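Local coordinates for protein F1 (Vaccinia virus ankara, PDB 4D2M) that binds the BH3 segment of the pro-apoptotic protein Bim and probably blocks apoptosis of the infected cell as a viral Bcl-2-like protein, at residues D94-D99 / R138-S143. The protein carries 1 engineered substitution. Sequence-based numbering, arbitrary orientation.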
# COMPACT_ATOMS: atom_id res chain seq x y z
N ASP A 94 15.27 21.93 -9.95
CA ASP A 94 16.70 21.61 -9.95
C ASP A 94 17.48 22.78 -9.36
O ASP A 94 18.42 22.58 -8.60
CB ASP A 94 17.20 21.30 -11.36
CG ASP A 94 16.84 19.90 -11.82
OD1 ASP A 94 16.00 19.24 -11.17
OD2 ASP A 94 17.40 19.45 -12.84
N LYS A 95 17.08 23.99 -9.72
CA LYS A 95 17.76 25.19 -9.23
C LYS A 95 17.54 25.37 -7.73
O LYS A 95 18.48 25.65 -6.99
CB LYS A 95 17.26 26.43 -9.98
CG LYS A 95 18.12 27.66 -9.74
CD LYS A 95 17.63 28.85 -10.55
CE LYS A 95 18.58 30.04 -10.40
NZ LYS A 95 18.77 30.44 -8.98
N VAL A 96 16.30 25.20 -7.29
CA VAL A 96 15.97 25.27 -5.87
C VAL A 96 16.75 24.19 -5.12
O VAL A 96 17.35 24.46 -4.08
CB VAL A 96 14.43 25.11 -5.64
CG1 VAL A 96 14.07 24.90 -4.15
CG2 VAL A 96 13.70 26.32 -6.18
N SER A 97 16.76 22.98 -5.66
CA SER A 97 17.44 21.86 -5.01
C SER A 97 18.94 22.12 -4.90
O SER A 97 19.57 21.73 -3.92
CB SER A 97 17.19 20.56 -5.77
OG SER A 97 15.83 20.17 -5.67
N ASN A 98 19.51 22.78 -5.90
CA ASN A 98 20.93 23.11 -5.89
C ASN A 98 21.23 24.29 -4.97
O ASN A 98 22.13 24.23 -4.13
CB ASN A 98 21.43 23.41 -7.30
CG ASN A 98 21.33 22.21 -8.22
OD1 ASN A 98 21.51 21.07 -7.79
ND2 ASN A 98 21.03 22.46 -9.49
N ASP A 99 20.46 25.37 -5.14
CA ASP A 99 20.65 26.58 -4.35
C ASP A 99 20.48 26.33 -2.85
O ASP A 99 21.23 26.86 -2.04
CB ASP A 99 19.66 27.66 -4.80
CG ASP A 99 20.04 28.28 -6.13
OD1 ASP A 99 20.99 27.78 -6.78
OD2 ASP A 99 19.39 29.27 -6.53
N ARG A 138 5.93 26.18 -3.11
CA ARG A 138 5.47 25.01 -3.83
C ARG A 138 6.63 24.29 -4.50
O ARG A 138 6.72 23.06 -4.46
CB ARG A 138 4.41 25.40 -4.86
CG ARG A 138 3.06 25.69 -4.22
CD ARG A 138 2.26 26.75 -4.94
NE ARG A 138 0.95 26.93 -4.32
CZ ARG A 138 0.70 27.76 -3.31
NH1 ARG A 138 1.66 28.52 -2.80
NH2 ARG A 138 -0.53 27.83 -2.80
N LEU A 139 7.53 25.06 -5.10
CA LEU A 139 8.74 24.51 -5.70
C LEU A 139 9.66 23.90 -4.64
O LEU A 139 10.28 22.86 -4.87
CB LEU A 139 9.49 25.58 -6.49
CG LEU A 139 8.80 26.14 -7.73
CD1 LEU A 139 9.61 27.28 -8.33
CD2 LEU A 139 8.57 25.05 -8.76
N ALA A 140 9.75 24.56 -3.49
CA ALA A 140 10.61 24.10 -2.41
C ALA A 140 10.10 22.78 -1.83
O ALA A 140 10.89 21.91 -1.47
CB ALA A 140 10.70 25.16 -1.33
N THR A 141 8.78 22.64 -1.75
CA THR A 141 8.19 21.43 -1.20
C THR A 141 8.46 20.24 -2.12
O THR A 141 8.80 19.16 -1.66
CB THR A 141 6.67 21.58 -0.99
OG1 THR A 141 6.41 22.71 -0.16
CG2 THR A 141 6.11 20.33 -0.33
N ILE A 142 8.30 20.46 -3.42
CA ILE A 142 8.61 19.43 -4.40
C ILE A 142 10.06 18.99 -4.25
O ILE A 142 10.35 17.79 -4.21
CB ILE A 142 8.35 19.92 -5.84
CG1 ILE A 142 6.87 20.23 -6.03
CG2 ILE A 142 8.80 18.88 -6.86
CD1 ILE A 142 6.55 21.03 -7.29
N SER A 143 10.96 19.96 -4.17
CA SER A 143 12.39 19.67 -4.04
C SER A 143 12.67 18.88 -2.76
O SER A 143 13.46 17.94 -2.77
CB SER A 143 13.20 20.96 -4.04
OG SER A 143 13.23 21.54 -5.34
O HOH W 1 15.92 18.15 -3.69
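Val-96 meets Ala-140 and Leu-139 in the apolar part of this buried helix crossing, where the C-terminal turn of helix 80-99 packs on helix 135-150; the axes of segments 94-99 and 138-143 approach to 9.0 Å and cross at -73°. Its two methyls divide the work. CG1, set anti to the backbone N (chi1 169°), lies over the backbone of the other helix, 4.0 Å from Ala-140 CA, and also touches the hydroxyl of Ser-143, with Val-96 CG1 3.7 Å from Ser-143 OG. CG2 reaches the base of the leucine side chain, Val-96 CG2 to Leu-139 CB being 4.3 Å. Val-96, Leu-139 and Ala-140 also pack against the bound Bim peptide, two of them on an aromatic side chain, so this apolar patch forms part of the BH3-binding surface.

The polar part is built from two serines. Ser-97 OG and Ser-143 OG stand 3.0 Å apart, and each hydroxyl is hydrogen-bonded to the carbonyl oxygen of Cys-93, one turn before Ser-97 on helix 80-99. A water adds a second link, donating to Ser-97 OG at 2.8 Å and to Ser-143 O at 2.6 Å. Met-104 of helix 101-111 touches both Val-96 and Ser-143.

The small side chain of Ser-143 is consistent with the close approach of the backbones there, Ser-97 CA lying 5.6 Å from Ser-143 CA, while Ala-140 packs against Val-96. Sharing Cys-93 O between the hydroxyls satisfies polar groups within a largely buried interface, and together with the water bridge it ties the two helices beside the apolar patch that meets the peptide.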